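Local coordinates for protein-tyrosine-phosphatase (Shewanella sp., PDB 2Z72) that hydrolyses phosphotyrosine as a cold-active protein tyrosine phosphatase, probably using two zinc ions in a calcineurin-like metallophosphoesterase fold, at residues 143-155 against 189-201. Residues are numbered along the deposited sequence; the frame is centred on the assembly and turned at random.
Sequences VHLLMGNHEQMVL and QWLRSKNTIIKIN. With ZN (zinc ion), chain C.
Ile198 lays its CD1 over one face of the His144 imidazole, a CH-pi contact 3.8 Å from the ring centroid and 26° off its normal. Its CG1 stands between its own backbone N and carbonyl carbon (chi1 68°), which carries CD1 onto the ring, while CG2 meets Leu146 CD2. In the ring, ND1 pairs with a water at the edge that also takes Asn195 ND2, a side chain paired too with Arg229, and NE2 pairs with His108 of strand 108-111.

At the other end, CD2 of Leu145 reaches the six-membered ring of Trp190, 3.6 Å from CH2, and touches Leu191 CD2. Leu155 CD2 rests over one face of the Arg192 guanidinium, 3.7 Å from NH2, and its CD1 meets Leu191 CD1. With its aliphatic chain extended, Arg192 carries NH1 to Asp233 in a salt bridge and to a water shared with Leu155 O.

Between these two patches the backbones join directly once: Met147 N donates to Asn195 O at 3.0 Å, and Leu146 CA makes a CA-H...O contact with the same oxygen. Two waters bridge further backbone groups: Leu145 O to Asn195 N, and Met147 O to Thr196 O. Lys194, bent at chi2 (-53°), passes its methylenes by Leu145 O and sends NZ to Asp133 and to a water bound by Val143 O and Leu145 N.

Gly148-Asn149-His150-Glu151 is the GNHE signature of calcineurin-like phosphoesterases; Asn149 OD1 binds a zinc ion at 2.1 Å alongside Asp114, His207 and His286. Apolar packing, one direct bond and bridging waters tie the N-terminal end of this helix to segment 189-201, each strand pairing within its own sheet. Glu151 OE2 accepts the backbone N of Gly148 (2.7 Å, on its anti side) and of the zinc ligand Asp114, which probably helps position the metal site.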
ATOM      1  N   VAL A 143      -9.097  -2.696   5.490  1.00  8.94           N
ATOM      2  CA  VAL A 143      -7.787  -2.275   5.053  1.00  8.05           C
ATOM      3  C   VAL A 143      -7.951  -1.554   3.726  1.00  7.82           C
ATOM      4  O   VAL A 143      -8.549  -2.073   2.777  1.00  8.79           O
ATOM      5  CB  VAL A 143      -6.868  -3.512   4.818  1.00  8.47           C
ATOM      6  CG1 VAL A 143      -5.577  -3.114   4.136  1.00  9.96           C
ATOM      7  CG2 VAL A 143      -6.627  -4.247   6.121  1.00  9.61           C
ATOM      8  N   HIS A 144      -7.419  -0.350   3.672  1.00  7.85           N
ATOM      9  CA  HIS A 144      -7.289   0.446   2.477  1.00  7.79           C
ATOM     10  C   HIS A 144      -5.835   0.353   2.039  1.00  8.13           C
ATOM     11  O   HIS A 144      -4.962   1.016   2.580  1.00  8.73           O
ATOM     12  CB  HIS A 144      -7.618   1.920   2.726  1.00  8.46           C
ATOM     13  CG  HIS A 144      -8.962   2.124   3.319  1.00  8.75           C
ATOM     14  ND1 HIS A 144     -10.127   2.242   2.561  1.00 10.91           N
ATOM     15  CD2 HIS A 144      -9.325   2.258   4.622  1.00  9.12           C
ATOM     16  CE1 HIS A 144     -11.078   2.440   3.412  1.00 11.84           C
ATOM     17  NE2 HIS A 144     -10.667   2.434   4.688  1.00  9.42           N
ATOM     18  N   LEU A 145      -5.577  -0.518   1.036  1.00  7.57           N
ATOM     19  CA  LEU A 145      -4.246  -0.554   0.451  1.00  7.94           C
ATOM     20  C   LEU A 145      -4.266   0.404  -0.726  1.00  7.34           C
ATOM     21  O   LEU A 145      -5.000   0.158  -1.692  1.00  8.22           O
ATOM     22  CB  LEU A 145      -3.894  -1.931  -0.060  1.00  8.72           C
ATOM     23  CG  LEU A 145      -2.556  -2.032  -0.803  1.00  9.06           C
ATOM     24  CD1 LEU A 145      -1.387  -1.507   0.032  1.00 11.02           C
ATOM     25  CD2 LEU A 145      -2.324  -3.451  -1.239  1.00 11.29           C
ATOM     26  N   LEU A 146      -3.524   1.500  -0.640  1.00  7.71           N
ATOM     27  CA  LEU A 146      -3.473   2.455  -1.717  1.00  7.74           C
ATOM     28  C   LEU A 146      -2.295   2.140  -2.622  1.00  7.65           C
ATOM     29  O   LEU A 146      -1.232   1.645  -2.192  1.00  8.66           O
ATOM     30  CB  LEU A 146      -3.345   3.908  -1.256  1.00  8.89           C
ATOM     31  CG  LEU A 146      -4.351   4.326  -0.201  1.00  8.71           C
ATOM     32  CD1 LEU A 146      -4.168   5.805   0.125  1.00  9.76           C
ATOM     33  CD2 LEU A 146      -5.785   4.038  -0.642  1.00 10.45           C
ATOM     34  N   MET A 147      -2.450   2.450  -3.904  1.00  7.90           N
ATOM     35  CA  MET A 147      -1.346   2.340  -4.864  1.00  7.25           C
ATOM     36  C   MET A 147      -0.320   3.435  -4.695  1.00  7.53           C
ATOM     37  O   MET A 147      -0.646   4.619  -4.665  1.00  9.15           O
ATOM     38  CB  MET A 147      -1.869   2.452  -6.281  0.57  7.52           C
ATOM     39  CG  MET A 147      -2.834   1.373  -6.717  0.57  7.06           C
ATOM     40  SD  MET A 147      -2.008  -0.216  -7.098  0.57  8.64           S
ATOM     41  CE  MET A 147      -1.407   0.085  -8.718  0.57 10.78           C
ATOM     42  N   GLY A 148       0.939   3.036  -4.553  1.00  7.92           N
ATOM     43  CA  GLY A 148       2.041   3.966  -4.570  1.00  8.03           C
ATOM     44  C   GLY A 148       2.743   4.007  -5.863  1.00  7.46           C
ATOM     45  O   GLY A 148       2.384   3.309  -6.847  1.00  8.35           O
ATOM     46  N   ASN A 149       3.820   4.809  -5.963  1.00  8.29           N
ATOM     47  CA  ASN A 149       4.536   4.856  -7.222  1.00  8.18           C
ATOM     48  C   ASN A 149       5.192   3.516  -7.560  1.00  7.95           C
ATOM     49  O   ASN A 149       5.232   3.204  -8.766  1.00  9.28           O
ATOM     50  CB  ASN A 149       5.561   6.017  -7.287  1.00  9.06           C
ATOM     51  CG  ASN A 149       6.666   5.939  -6.296  1.00  8.75           C
ATOM     52  OD1 ASN A 149       6.433   5.733  -5.108  1.00  9.43           O
ATOM     53  ND2 ASN A 149       7.903   6.184  -6.690  1.00 10.70           N
ATOM     54  N   HIS A 150       5.639   2.766  -6.564  1.00  8.31           N
ATOM     55  CA  HIS A 150       6.243   1.469  -6.938  1.00  7.98           C
ATOM     56  C   HIS A 150       5.229   0.441  -7.371  1.00  7.91           C
ATOM     57  O   HIS A 150       5.554  -0.397  -8.234  1.00  8.63           O
ATOM     58  CB  HIS A 150       7.129   0.960  -5.819  1.00  8.32           C
ATOM     59  CG  HIS A 150       8.404   1.779  -5.751  1.00  9.39           C
ATOM     60  ND1 HIS A 150       9.582   1.332  -6.301  1.00  9.36           N
ATOM     61  CD2 HIS A 150       8.608   3.006  -5.241  1.00  9.27           C
ATOM     62  CE1 HIS A 150      10.467   2.270  -6.111  1.00 11.03           C
ATOM     63  NE2 HIS A 150       9.955   3.307  -5.469  1.00 10.62           N
ATOM     64  N   GLU A 151       3.996   0.423  -6.870  1.00  8.12           N
ATOM     65  CA  GLU A 151       2.971  -0.423  -7.457  1.00  7.97           C
ATOM     66  C   GLU A 151       2.770  -0.095  -8.925  1.00  7.67           C
ATOM     67  O   GLU A 151       2.647  -0.972  -9.767  1.00  8.69           O
ATOM     68  CB  GLU A 151       1.644  -0.339  -6.698  1.00  7.79           C
ATOM     69  CG  GLU A 151       1.592  -1.038  -5.364  1.00  7.69           C
ATOM     70  CD  GLU A 151       2.524  -0.453  -4.334  1.00  7.75           C
ATOM     71  OE1 GLU A 151       3.216  -1.198  -3.644  1.00  8.52           O
ATOM     72  OE2 GLU A 151       2.503   0.803  -4.223  1.00  8.22           O
ATOM     73  N   GLN A 152       2.677   1.224  -9.228  1.00  8.10           N
ATOM     74  CA  GLN A 152       2.467   1.636 -10.594  1.00  8.26           C
ATOM     75  C   GLN A 152       3.648   1.250 -11.500  1.00  8.65           C
ATOM     76  O   GLN A 152       3.481   0.728 -12.608  1.00  9.25           O
ATOM     77  CB  GLN A 152       2.228   3.154 -10.688  1.00  8.27           C
ATOM     78  CG  GLN A 152       0.961   3.592  -9.959  1.00  8.41           C
ATOM     79  CD  GLN A 152       0.825   5.100  -9.836  1.00  9.05           C
ATOM     80  OE1 GLN A 152       1.817   5.826  -9.868  1.00 10.30           O
ATOM     81  NE2 GLN A 152      -0.417   5.551  -9.708  1.00 10.94           N
ATOM     82  N   MET A 153       4.846   1.461 -10.991  1.00  9.56           N
ATOM     83  CA  MET A 153       6.050   1.120 -11.758  1.00 10.18           C
ATOM     84  C   MET A 153       6.096  -0.372 -12.066  1.00  9.05           C
ATOM     85  O   MET A 153       6.228  -0.787 -13.209  1.00 10.90           O
ATOM     86  CB  MET A 153       7.304   1.548 -11.006  0.53 10.99           C
ATOM     87  CG  MET A 153       7.610   3.010 -11.353  0.53  7.71           C
ATOM     88  SD  MET A 153       9.229   3.548 -10.804  0.53  9.67           S
ATOM     89  CE  MET A 153       9.017   3.694  -9.044  0.53 11.44           C
ATOM     90  N   VAL A 154       5.938  -1.224 -11.043  1.00  9.07           N
ATOM     91  CA  VAL A 154       5.998  -2.661 -11.235  1.00  9.25           C
ATOM     92  C   VAL A 154       4.948  -3.096 -12.215  1.00  9.57           C
ATOM     93  O   VAL A 154       5.222  -3.849 -13.166  1.00 10.76           O
ATOM     94  CB  VAL A 154       5.899  -3.417  -9.905  1.00  9.66           C
ATOM     95  CG1 VAL A 154       5.616  -4.872 -10.117  1.00 11.06           C
ATOM     96  CG2 VAL A 154       7.216  -3.197  -9.111  1.00 10.77           C
ATOM     97  N   LEU A 155       3.696  -2.702 -12.003  1.00  8.84           N
ATOM     98  CA  LEU A 155       2.627  -3.200 -12.838  1.00  8.89           C
ATOM     99  C   LEU A 155       2.846  -2.725 -14.287  1.00  9.07           C
ATOM    100  O   LEU A 155       2.483  -3.464 -15.214  1.00 10.83           O
ATOM    101  CB  LEU A 155       1.248  -2.809 -12.305  1.00  9.63           C
ATOM    102  CG  LEU A 155       0.642  -3.804 -11.324  1.00 14.77           C
ATOM    103  CD1 LEU A 155       1.468  -4.217 -10.172  1.00 18.58           C
ATOM    104  CD2 LEU A 155      -0.733  -3.191 -10.936  1.00 15.16           C
ATOM    105  N   GLN A 189      -4.962  -8.789  -9.908  1.00  8.53           N
ATOM    106  CA  GLN A 189      -6.382  -8.477  -9.922  1.00  7.72           C
ATOM    107  C   GLN A 189      -6.748  -7.702  -8.656  1.00  8.34           C
ATOM    108  O   GLN A 189      -7.482  -6.684  -8.718  1.00  9.18           O
ATOM    109  CB  GLN A 189      -7.182  -9.777 -10.003  1.00  9.25           C
ATOM    110  CG  GLN A 189      -7.050 -10.453 -11.345  1.00  9.64           C
ATOM    111  CD  GLN A 189      -7.412 -11.911 -11.326  1.00  9.97           C
ATOM    112  OE1 GLN A 189      -7.980 -12.446 -10.410  1.00 12.94           O
ATOM    113  NE2 GLN A 189      -7.042 -12.577 -12.428  1.00 11.25           N
ATOM    114  N   TRP A 190      -6.260  -8.152  -7.521  1.00  8.09           N
ATOM    115  CA  TRP A 190      -6.474  -7.476  -6.250  1.00  7.34           C
ATOM    116  C   TRP A 190      -5.946  -6.065  -6.298  1.00  7.40           C
ATOM    117  O   TRP A 190      -6.660  -5.079  -5.956  1.00  7.54           O
ATOM    118  CB  TRP A 190      -5.822  -8.275  -5.183  1.00  7.21           C
ATOM    119  CG  TRP A 190      -5.807  -7.786  -3.782  1.00  7.14           C
ATOM    120  CD1 TRP A 190      -6.815  -7.524  -2.914  1.00  8.27           C
ATOM    121  CD2 TRP A 190      -4.600  -7.567  -3.021  1.00  7.58           C
ATOM    122  NE1 TRP A 190      -6.352  -7.135  -1.683  1.00  8.10           N
ATOM    123  CE2 TRP A 190      -4.994  -7.161  -1.739  1.00  7.98           C
ATOM    124  CE3 TRP A 190      -3.261  -7.663  -3.320  1.00  8.95           C
ATOM    125  CZ2 TRP A 190      -4.071  -6.855  -0.729  1.00  8.93           C
ATOM    126  CZ3 TRP A 190      -2.341  -7.372  -2.325  1.00 10.16           C
ATOM    127  CH2 TRP A 190      -2.744  -6.976  -1.058  1.00  9.88           C
ATOM    128  N   LEU A 191      -4.713  -5.843  -6.740  1.00  7.53           N
ATOM    129  CA  LEU A 191      -4.138  -4.512  -6.806  1.00  7.48           C
ATOM    130  C   LEU A 191      -4.917  -3.621  -7.747  1.00  7.19           C
ATOM    131  O   LEU A 191      -5.087  -2.435  -7.468  1.00  7.89           O
ATOM    132  CB  LEU A 191      -2.681  -4.577  -7.239  1.00  7.84           C
ATOM    133  CG  LEU A 191      -1.722  -5.219  -6.229  1.00  7.86           C
ATOM    134  CD1 LEU A 191      -0.376  -5.450  -6.886  1.00 10.79           C
ATOM    135  CD2 LEU A 191      -1.573  -4.358  -4.965  1.00 10.52           C
ATOM    136  N   ARG A 192      -5.391  -4.136  -8.884  1.00  7.69           N
ATOM    137  CA  ARG A 192      -6.123  -3.351  -9.865  1.00  7.54           C
ATOM    138  C   ARG A 192      -7.509  -2.914  -9.385  1.00  7.72           C
ATOM    139  O   ARG A 192      -8.143  -2.120 -10.044  1.00  8.86           O
ATOM    140  CB  ARG A 192      -6.179  -4.094 -11.190  1.00  8.33           C
ATOM    141  CG  ARG A 192      -4.846  -3.995 -11.952  1.00  9.09           C
ATOM    142  CD  ARG A 192      -4.813  -4.974 -13.109  1.00  8.69           C
ATOM    143  NE  ARG A 192      -3.586  -4.896 -13.865  1.00  9.32           N
ATOM    144  CZ  ARG A 192      -2.441  -5.473 -13.518  1.00  8.25           C
ATOM    145  NH1 ARG A 192      -1.386  -5.328 -14.313  1.00  9.64           N
ATOM    146  NH2 ARG A 192      -2.353  -6.167 -12.423  1.00  8.71           N
ATOM    147  N   SER A 193      -7.960  -3.425  -8.232  1.00  7.52           N
ATOM    148  CA  SER A 193      -9.183  -2.990  -7.608  1.00  7.52           C
ATOM    149  C   SER A 193      -8.993  -1.783  -6.675  1.00  7.43           C
ATOM    150  O   SER A 193      -9.967  -1.200  -6.227  1.00  8.36           O
ATOM    151  CB  SER A 193      -9.917  -4.093  -6.887  1.00  7.75           C
ATOM    152  OG  SER A 193      -9.266  -4.407  -5.671  1.00  8.46           O
ATOM    153  N   LYS A 194      -7.733  -1.475  -6.352  1.00  7.55           N
ATOM    154  CA  LYS A 194      -7.451  -0.522  -5.288  1.00  7.35           C
ATOM    155  C   LYS A 194      -7.549   0.928  -5.726  1.00  7.20           C
ATOM    156  O   LYS A 194      -7.435   1.280  -6.889  1.00  7.87           O
ATOM    157  CB  LYS A 194      -6.074  -0.857  -4.681  1.00  7.41           C
ATOM    158  CG  LYS A 194      -6.012  -2.239  -4.048  1.00  7.45           C
ATOM    159  CD  LYS A 194      -7.096  -2.526  -3.018  1.00  7.74           C
ATOM    160  CE  LYS A 194      -7.024  -3.879  -2.383  1.00  8.01           C
ATOM    161  NZ  LYS A 194      -8.213  -4.090  -1.498  1.00  7.88           N
ATOM    162  N   ASN A 195      -7.817   1.756  -4.708  1.00  7.19           N
ATOM    163  CA  ASN A 195      -7.778   3.204  -4.826  1.00  6.92           C
ATOM    164  C   ASN A 195      -6.345   3.692  -4.715  1.00  7.63           C
ATOM    165  O   ASN A 195      -5.420   3.000  -4.278  1.00  7.96           O
ATOM    166  CB  ASN A 195      -8.651   3.850  -3.754  1.00  7.67           C
ATOM    167  CG  ASN A 195     -10.120   3.575  -3.980  1.00  7.49           C
ATOM    168  OD1 ASN A 195     -10.606   3.817  -5.089  1.00  8.57           O
ATOM    169  ND2 ASN A 195     -10.830   3.057  -3.002  1.00  8.68           N
ATOM    170  N   THR A 196      -6.201   4.976  -5.072  1.00  7.94           N
ATOM    171  CA  THR A 196      -4.945   5.712  -5.001  1.00  7.71           C
ATOM    172  C   THR A 196      -5.033   6.859  -4.012  1.00  8.16           C
ATOM    173  O   THR A 196      -4.080   7.179  -3.313  1.00  9.23           O
ATOM    174  CB  THR A 196      -4.512   6.128  -6.409  1.00  8.12           C
ATOM    175  OG1 THR A 196      -4.474   4.969  -7.247  1.00  8.87           O
ATOM    176  CG2 THR A 196      -3.135   6.746  -6.460  1.00  9.02           C
ATOM    177  N   ILE A 197      -6.202   7.542  -3.939  1.00  8.05           N
ATOM    178  CA  ILE A 197      -6.428   8.632  -3.038  1.00  8.22           C
ATOM    179  C   ILE A 197      -7.729   8.365  -2.293  1.00  8.48           C
ATOM    180  O   ILE A 197      -8.745   8.088  -2.942  1.00  8.58           O
ATOM    181  CB  ILE A 197      -6.542   9.985  -3.796  1.00  9.07           C
ATOM    182  CG1 ILE A 197      -5.357  10.256  -4.689  1.00 10.15           C
ATOM    183  CG2 ILE A 197      -6.715  11.142  -2.801  1.00 10.30           C
ATOM    184  CD1 ILE A 197      -5.653  11.116  -5.895  1.00 16.11           C
ATOM    185  N   ILE A 198      -7.747   8.503  -0.974  1.00  8.61           N
ATOM    186  CA  ILE A 198      -9.004   8.346  -0.220  1.00  8.43           C
ATOM    187  C   ILE A 198      -9.126   9.437   0.830  1.00  8.31           C
ATOM    188  O   ILE A 198      -8.163  10.095   1.220  1.00  9.06           O
ATOM    189  CB  ILE A 198      -9.143   6.949   0.412  1.00  8.15           C
ATOM    190  CG1 ILE A 198      -8.136   6.705   1.543  1.00  8.20           C
ATOM    191  CG2 ILE A 198      -9.096   5.880  -0.644  1.00  8.74           C
ATOM    192  CD1 ILE A 198      -8.415   5.456   2.353  1.00  9.72           C
ATOM    193  N   LYS A 199     -10.366   9.609   1.284  1.00  8.61           N
ATOM    194  CA  LYS A 199     -10.715  10.538   2.355  1.00  8.95           C
ATOM    195  C   LYS A 199     -11.451   9.773   3.426  1.00  8.97           C
ATOM    196  O   LYS A 199     -12.414   9.073   3.132  1.00  9.56           O
ATOM    197  CB  LYS A 199     -11.618  11.644   1.779  1.00 10.20           C
ATOM    198  CG  LYS A 199     -11.939  12.768   2.765  1.00 14.36           C
ATOM    199  CD  LYS A 199     -12.850  13.845   2.060  1.00 17.69           C
ATOM    200  CE  LYS A 199     -13.407  14.869   3.001  1.00 21.96           C
ATOM    201  NZ  LYS A 199     -14.349  15.691   2.209  1.00 29.20           N
ATOM    202  N   ILE A 200     -10.970   9.825   4.654  1.00  9.38           N
ATOM    203  CA  ILE A 200     -11.662   9.235   5.776  1.00  9.71           C
ATOM    204  C   ILE A 200     -11.843  10.349   6.811  1.00 10.52           C
ATOM    205  O   ILE A 200     -10.888  10.955   7.274  1.00 10.92           O
ATOM    206  CB  ILE A 200     -10.913   8.044   6.413  1.00  9.62           C
ATOM    207  CG1 ILE A 200     -10.611   6.962   5.403  1.00  9.07           C
ATOM    208  CG2 ILE A 200     -11.685   7.523   7.618  1.00 10.63           C
ATOM    209  CD1 ILE A 200      -9.809   5.791   5.967  1.00 10.29           C
ATOM    210  N   ASN A 201     -13.090  10.632   7.150  1.00 11.41           N
ATOM    211  CA  ASN A 201     -13.394  11.717   8.116  1.00 11.76           C
ATOM    212  C   ASN A 201     -12.793  12.996   7.529  1.00 11.53           C
ATOM    213  O   ASN A 201     -13.071  13.312   6.366  1.00 13.18           O
ATOM    214  CB  ASN A 201     -12.915  11.384   9.532  1.00 13.01           C
ATOM    215  CG  ASN A 201     -13.416  10.034  10.019  1.00 12.73           C
ATOM    216  OD1 ASN A 201     -14.504   9.579   9.653  1.00 13.28           O
ATOM    217  ND2 ASN A 201     -12.611   9.456  10.931  1.00 13.29           N
TER
HETATM  218 ZN    ZN C 402       7.052   6.210  -3.196  1.00  9.44          ZN
HETATM  219  O   HOH W   1      -8.103  -1.836   0.154  1.00  8.61           O
HETATM  220  O   HOH W   2     -10.632   2.300  -0.133  1.00 13.87           O
HETATM  221  O   HOH W   3      -7.591   1.093  -1.999  1.00  9.51           O
HETATM  222  O   HOH W   4      -1.465   6.822  -3.281  1.00 12.78           O
HETATM  223  O   HOH W   5      -2.596   3.829  -9.129  1.00  9.52           O
HETATM  224  O   HOH W   6       1.428  -5.977 -14.790  1.00 10.84           O
HETATM  225  O   HOH W   7       8.728   5.942  -2.215  1.00 11.73           O